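Local coordinates for 39 kDa initiator binding protein (Trichomonas vaginalis, PDB 1Q89), which probably recognises the initiator element of core promoters in this parasite, the part modelled here being the C-terminal portion of the protein, at residues W128-P133 against S145-F150; I115-L120 against Y190-K195. All coordinates share one frame; numbering follows the deposited sequence.

Interaction 1 of 2, residues W128-P133 against S145-F150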
loop_
_atom_site.group_PDB
_atom_site.type_symbol
_atom_site.label_atom_id
_atom_site.label_comp_id
_atom_site.label_asym_id
_atom_site.label_seq_id
_atom_site.Cartn_x
_atom_site.Cartn_y
_atom_site.Cartn_z
ATOM N N TRP A 128 4.737 -11.896 2.555
ATOM C CA TRP A 128 4.601 -11.328 3.891
ATOM C C TRP A 128 3.593 -10.185 3.998
ATOM O O TRP A 128 3.227 -9.796 5.109
ATOM C CB TRP A 128 5.952 -10.811 4.379
ATOM C CG TRP A 128 6.686 -10.004 3.353
ATOM C CD1 TRP A 128 7.576 -10.473 2.426
ATOM C CD2 TRP A 128 6.555 -8.596 3.102
ATOM N NE1 TRP A 128 8.009 -9.448 1.616
ATOM C CE2 TRP A 128 7.403 -8.285 2.012
ATOM C CE3 TRP A 128 5.812 -7.565 3.698
ATOM C CZ2 TRP A 128 7.520 -6.989 1.495
ATOM C CZ3 TRP A 128 5.928 -6.270 3.182
ATOM C CH2 TRP A 128 6.782 -5.996 2.095
ATOM N N LEU A 129 3.148 -9.646 2.861
ATOM C CA LEU A 129 2.205 -8.525 2.853
ATOM C C LEU A 129 0.760 -8.957 3.049
ATOM O O LEU A 129 0.306 -9.936 2.460
ATOM C CB LEU A 129 2.322 -7.736 1.539
ATOM C CG LEU A 129 2.142 -6.212 1.567
ATOM C CD1 LEU A 129 2.360 -5.669 0.178
ATOM C CD2 LEU A 129 0.774 -5.833 2.077
ATOM N N THR A 130 0.035 -8.212 3.874
ATOM C CA THR A 130 -1.369 -8.514 4.138
ATOM C C THR A 130 -2.186 -7.238 4.252
ATOM O O THR A 130 -1.719 -6.219 4.767
ATOM C CB THR A 130 -1.559 -9.277 5.449
ATOM O OG1 THR A 130 -2.960 -9.444 5.694
ATOM C CG2 THR A 130 -0.945 -8.498 6.613
ATOM N N PHE A 131 -3.423 -7.310 3.792
ATOM C CA PHE A 131 -4.304 -6.163 3.842
ATOM C C PHE A 131 -5.470 -6.372 4.790
ATOM O O PHE A 131 -6.054 -5.408 5.289
ATOM C CB PHE A 131 -4.815 -5.844 2.441
ATOM C CG PHE A 131 -3.758 -5.304 1.535
ATOM C CD1 PHE A 131 -3.355 -3.980 1.635
ATOM C CD2 PHE A 131 -3.141 -6.126 0.600
ATOM C CE1 PHE A 131 -2.348 -3.488 0.823
ATOM C CE2 PHE A 131 -2.134 -5.647 -0.217
ATOM C CZ PHE A 131 -1.739 -4.327 -0.109
ATOM N N ASP A 132 -5.808 -7.629 5.047
ATOM C CA ASP A 132 -6.918 -7.937 5.941
ATOM C C ASP A 132 -6.806 -7.178 7.264
ATOM O O ASP A 132 -5.770 -7.229 7.932
ATOM C CB ASP A 132 -6.981 -9.452 6.184
ATOM C CG ASP A 132 -7.942 -9.830 7.296
ATOM O OD1 ASP A 132 -7.519 -9.810 8.474
ATOM O OD2 ASP A 132 -9.118 -10.136 6.994
ATOM N N PRO A 133 -7.868 -6.441 7.647
ATOM C CA PRO A 133 -7.854 -5.682 8.899
ATOM C C PRO A 133 -7.503 -6.607 10.056
ATOM O O PRO A 133 -7.531 -7.830 9.916
ATOM C CB PRO A 133 -9.280 -5.152 8.997
ATOM C CG PRO A 133 -9.653 -4.962 7.581
ATOM C CD PRO A 133 -9.139 -6.228 6.935
ATOM N N SER A 145 8.703 -14.811 12.444
ATOM C CA SER A 145 8.069 -14.740 11.135
ATOM C C SER A 145 8.069 -13.299 10.629
ATOM O O SER A 145 8.261 -12.355 11.396
ATOM C CB SER A 145 6.635 -15.266 11.221
ATOM O OG SER A 145 5.907 -14.573 12.220
ATOM N N ILE A 146 7.860 -13.142 9.327
ATOM C CA ILE A 146 7.831 -11.825 8.711
ATOM C C ILE A 146 6.387 -11.448 8.370
ATOM O O ILE A 146 5.641 -12.250 7.810
ATOM C CB ILE A 146 8.688 -11.806 7.420
ATOM C CG1 ILE A 146 10.089 -12.336 7.720
ATOM C CG2 ILE A 146 8.795 -10.388 6.876
ATOM C CD1 ILE A 146 10.976 -12.433 6.496
ATOM N N SER A 147 5.996 -10.226 8.720
ATOM C CA SER A 147 4.647 -9.754 8.445
ATOM C C SER A 147 4.667 -8.254 8.182
ATOM O O SER A 147 5.254 -7.490 8.944
ATOM C CB SER A 147 3.727 -10.065 9.630
ATOM O OG SER A 147 2.360 -9.906 9.289
ATOM N N GLY A 148 4.032 -7.841 7.091
ATOM C CA GLY A 148 3.988 -6.432 6.745
ATOM C C GLY A 148 2.565 -6.016 6.465
ATOM O O GLY A 148 1.863 -6.668 5.693
ATOM N N TRP A 149 2.129 -4.937 7.100
ATOM C CA TRP A 149 0.770 -4.438 6.915
ATOM C C TRP A 149 0.779 -2.916 7.022
ATOM O O TRP A 149 1.725 -2.328 7.546
ATOM C CB TRP A 149 -0.156 -5.040 7.984
ATOM C CG TRP A 149 0.147 -4.571 9.392
ATOM C CD1 TRP A 149 -0.383 -3.485 10.023
ATOM C CD2 TRP A 149 1.108 -5.133 10.300
ATOM N NE1 TRP A 149 0.189 -3.331 11.267
ATOM C CE2 TRP A 149 1.105 -4.327 11.461
ATOM C CE3 TRP A 149 1.969 -6.238 10.243
ATOM C CZ2 TRP A 149 1.940 -4.592 12.559
ATOM C CZ3 TRP A 149 2.795 -6.497 11.333
ATOM C CH2 TRP A 149 2.772 -5.678 12.475
ATOM N N PHE A 150 -0.265 -2.281 6.513
ATOM C CA PHE A 150 -0.362 -0.836 6.582
ATOM C C PHE A 150 -1.181 -0.447 7.798
ATOM O O PHE A 150 -2.279 -0.960 8.011
ATOM C CB PHE A 150 -1.009 -0.285 5.317
ATOM C CG PHE A 150 -0.072 -0.172 4.147
ATOM C CD1 PHE A 150 0.732 0.964 3.984
ATOM C CD2 PHE A 150 -0.023 -1.175 3.183
ATOM C CE1 PHE A 150 1.563 1.102 2.867
ATOM C CE2 PHE A 150 0.800 -1.046 2.069
ATOM C CZ PHE A 150 1.599 0.099 1.906
#

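Interaction 2 of 2, residues I115-L120 against Y190-K195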
loop_
_atom_site.group_PDB
_atom_site.type_symbol
_atom_site.label_atom_id
_atom_site.label_comp_id
_atom_site.label_asym_id
_atom_site.label_seq_id
_atom_site.Cartn_x
_atom_site.Cartn_y
_atom_site.Cartn_z
ATOM N N ILE A 115 1.893 -0.152 -6.671
ATOM C CA ILE A 115 1.398 -1.441 -6.191
ATOM C C ILE A 115 2.266 -2.539 -6.763
ATOM O O ILE A 115 2.602 -3.497 -6.081
ATOM C CB ILE A 115 -0.071 -1.689 -6.633
ATOM C CG1 ILE A 115 -1.019 -0.766 -5.844
ATOM C CG2 ILE A 115 -0.420 -3.151 -6.469
ATOM C CD1 ILE A 115 -2.412 -0.738 -6.362
ATOM N N ALA A 116 2.611 -2.391 -8.037
ATOM C CA ALA A 116 3.435 -3.363 -8.740
ATOM C C ALA A 116 4.770 -3.493 -8.038
ATOM O O ALA A 116 5.326 -4.579 -7.960
ATOM C CB ALA A 116 3.645 -2.915 -10.160
ATOM N N SER A 117 5.275 -2.381 -7.512
ATOM C CA SER A 117 6.555 -2.387 -6.835
ATOM C C SER A 117 6.526 -3.081 -5.472
ATOM O O SER A 117 7.393 -3.900 -5.196
ATOM C CB SER A 117 7.078 -0.952 -6.711
ATOM O OG SER A 117 8.408 -0.910 -6.217
ATOM N N LEU A 118 5.553 -2.775 -4.617
ATOM C CA LEU A 118 5.495 -3.443 -3.311
ATOM C C LEU A 118 5.266 -4.934 -3.523
ATOM O O LEU A 118 6.032 -5.756 -3.035
ATOM C CB LEU A 118 4.350 -2.917 -2.447
ATOM C CG LEU A 118 4.642 -2.619 -0.964
ATOM C CD1 LEU A 118 3.322 -2.453 -0.258
ATOM C CD2 LEU A 118 5.473 -3.705 -0.300
ATOM N N LEU A 119 4.206 -5.274 -4.252
ATOM C CA LEU A 119 3.872 -6.661 -4.523
ATOM C C LEU A 119 5.023 -7.429 -5.168
ATOM O O LEU A 119 5.275 -8.583 -4.818
ATOM C CB LEU A 119 2.619 -6.732 -5.403
ATOM C CG LEU A 119 1.294 -6.712 -4.637
ATOM C CD1 LEU A 119 1.296 -5.552 -3.662
ATOM C CD2 LEU A 119 0.116 -6.604 -5.602
ATOM N N LEU A 120 5.724 -6.780 -6.093
ATOM C CA LEU A 120 6.854 -7.384 -6.802
ATOM C C LEU A 120 7.809 -8.075 -5.839
ATOM O O LEU A 120 8.300 -9.166 -6.116
ATOM C CB LEU A 120 7.601 -6.296 -7.583
ATOM C CG LEU A 120 8.755 -6.620 -8.531
ATOM C CD1 LEU A 120 10.004 -6.900 -7.740
ATOM C CD2 LEU A 120 8.368 -7.779 -9.409
ATOM N N TYR A 190 13.613 7.062 -0.710
ATOM C CA TYR A 190 13.919 5.965 -1.635
ATOM C C TYR A 190 13.151 6.103 -2.947
ATOM O O TYR A 190 12.088 6.706 -2.981
ATOM C CB TYR A 190 13.617 4.622 -0.967
ATOM C CG TYR A 190 14.452 4.385 0.283
ATOM C CD1 TYR A 190 15.628 3.640 0.239
ATOM C CD2 TYR A 190 14.074 4.934 1.509
ATOM C CE1 TYR A 190 16.402 3.447 1.389
ATOM C CE2 TYR A 190 14.841 4.749 2.661
ATOM C CZ TYR A 190 15.998 4.005 2.592
ATOM O OH TYR A 190 16.741 3.811 3.727
ATOM N N ASP A 191 13.697 5.544 -4.024
ATOM C CA ASP A 191 13.088 5.634 -5.349
ATOM C C ASP A 191 11.812 4.842 -5.531
ATOM O O ASP A 191 10.957 5.209 -6.351
ATOM C CB ASP A 191 14.081 5.165 -6.399
ATOM C CG ASP A 191 15.441 5.741 -6.185
ATOM O OD1 ASP A 191 15.566 6.987 -6.289
ATOM O OD2 ASP A 191 16.379 4.952 -5.902
ATOM N N SER A 192 11.693 3.754 -4.780
ATOM C CA SER A 192 10.534 2.887 -4.882
ATOM C C SER A 192 10.624 1.735 -3.897
ATOM O O SER A 192 11.585 1.637 -3.144
ATOM C CB SER A 192 10.457 2.334 -6.293
ATOM O OG SER A 192 11.649 1.647 -6.611
ATOM N N TRP A 193 9.625 0.862 -3.896
ATOM C CA TRP A 193 9.656 -0.269 -2.986
ATOM C C TRP A 193 10.795 -1.225 -3.351
ATOM O O TRP A 193 11.390 -1.839 -2.468
ATOM C CB TRP A 193 8.311 -1.008 -2.985
ATOM C CG TRP A 193 7.203 -0.245 -2.295
ATOM C CD1 TRP A 193 6.096 0.303 -2.882
ATOM C CD2 TRP A 193 7.107 0.067 -0.892
ATOM N NE1 TRP A 193 5.324 0.935 -1.937
ATOM C CE2 TRP A 193 5.919 0.810 -0.712
ATOM C CE3 TRP A 193 7.910 -0.202 0.223
ATOM C CZ2 TRP A 193 5.509 1.281 0.547
ATOM C CZ3 TRP A 193 7.503 0.272 1.481
ATOM C CH2 TRP A 193 6.313 1.006 1.626
ATOM N N ASP A 194 11.099 -1.339 -4.643
ATOM C CA ASP A 194 12.181 -2.217 -5.096
ATOM C C ASP A 194 13.497 -1.743 -4.494
ATOM O O ASP A 194 14.175 -2.476 -3.774
ATOM C CB ASP A 194 12.351 -2.167 -6.616
ATOM C CG ASP A 194 11.091 -1.805 -7.329
ATOM O OD1 ASP A 194 10.062 -2.443 -7.036
ATOM O OD2 ASP A 194 11.118 -0.890 -8.186
ATOM N N LYS A 195 13.842 -0.501 -4.819
ATOM C CA LYS A 195 15.076 0.117 -4.373
ATOM C C LYS A 195 15.274 -0.007 -2.875
ATOM O O LYS A 195 16.356 -0.361 -2.414
ATOM C CB LYS A 195 15.103 1.593 -4.766
ATOM C CG LYS A 195 16.489 2.104 -5.082
ATOM C CD LYS A 195 16.956 1.563 -6.422
ATOM C CE LYS A 195 18.466 1.657 -6.568
ATOM N NZ LYS A 195 19.129 0.735 -5.600
#

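Interaction 1 of 2, residues W128-P133 against S145-F150
Gly148 is gripped through its backbone by the residues on both sides of Leu129. Its N gives a hydrogen bond to Trp128 O (2.9 Å, N-H...O angle 163°), and its O takes one from Thr130 N at 3.0 Å. The same carbonyl receives a weaker CA-H...O contact, with Leu129 CA 3.4 Å from Gly148 O.

The two chains run the same way here, so this is one parallel bridge, added by the loop after helix 111-122 to the edge of an otherwise antiparallel sheet. Strand 147-150 splits its backbone bonding accordingly: Gly148 faces the loop, while Ser147 and Trp149 bond to Lys161 and Ile159 of strand 157-162.

Side-chain packing flanks the bridge. With CG set between the backbone N and the carbonyl carbon (chi1 46°), the Trp128 indole turns an edge to the strand, with CE3 3.7 Å from Gly148 CA. Its CB meets the CG2 branch of Ile146. The methyl of Thr130, CG2, lies 3.5 Å from Gly148 O and also touches Trp149 CB, the two side chains running side by side.

Past Thr130 the contact turns aromatic. Phe131 and Phe150 point the same way, and CE1 of Phe131 stands 4.0 Å from CD2 of Phe150. Leu129 CD2 packs on one face of the Phe131 ring and also approaches Gly148 O. Met104 of helix 95-104 touches both phenylalanines; Phe197 of helix 193-199 meets the Trp128 ring.

Interaction 2 of 2, residues I115-L120 against Y190-K195
Trp193 and Leu118 pack indole against leucine where helix 193-199 starts alongside helix 111-122. The leucine lies over one face of the indole: CG of Leu118 sits 3.5 Å from the centroid of the five-membered ring of Trp193 and only 4° off its normal, a CH-pi contact centred on the pyrrole part. Leu118 CB lies beside it, 3.7 Å from Trp193 CD1. CG of Trp193 is anti to its own carbonyl carbon (chi1 -72°), and from there the ring lays one face against Leu118 of helix 111-122. Leu182 of strand 182-184 also touches this tryptophan.

One residue earlier on helix 111-122, Ser117 makes the polar half of the contact. Its CB lies at the edge of the indole, near the ring plane, while its hydroxyl, swung anti to the backbone N (chi1 -172°), reaches the first turn of the other helix. There Ser117 OG donates a hydrogen bond to Asp194 OD1; the modelled separation is very short, and at this resolution the exact length should not be trusted.

The other carboxylate oxygen is held within its own segment. Ser192, at the N-cap position, donates from OG to Asp194 OD2 at 3.0 Å, coming from well above the carboxylate plane. If the Ser117 bond holds, two hydroxyl donors, one from each segment, serve the carboxylate; they would probably favour its charged form, as would its place in the first turn of a helix.

How the interactions relate
Leu118 joins the two contacts, whose centres are 15 Å apart. One side of it belongs to interaction 2, with Trp193, while its methyls turn to interaction 1: CD1 meets Leu129 CD1 at 3.4 Å and Phe150 CE2 at 3.7 Å, and CD2 meets Trp128 CH2 at 3.6 Å. Leu119 adds a further touch on Leu129. Helix 111-122 is therefore packed between the loop-and-strand pairing 128-133/145-150 and the start of helix 193-199. In sequence, interaction 1 falls wholly between the two segments of interaction 2. Interaction 1 rests on backbone bonds flanked by packing, interaction 2 on an indole-leucine contact beside a side-chain hydrogen bond of uncertain length.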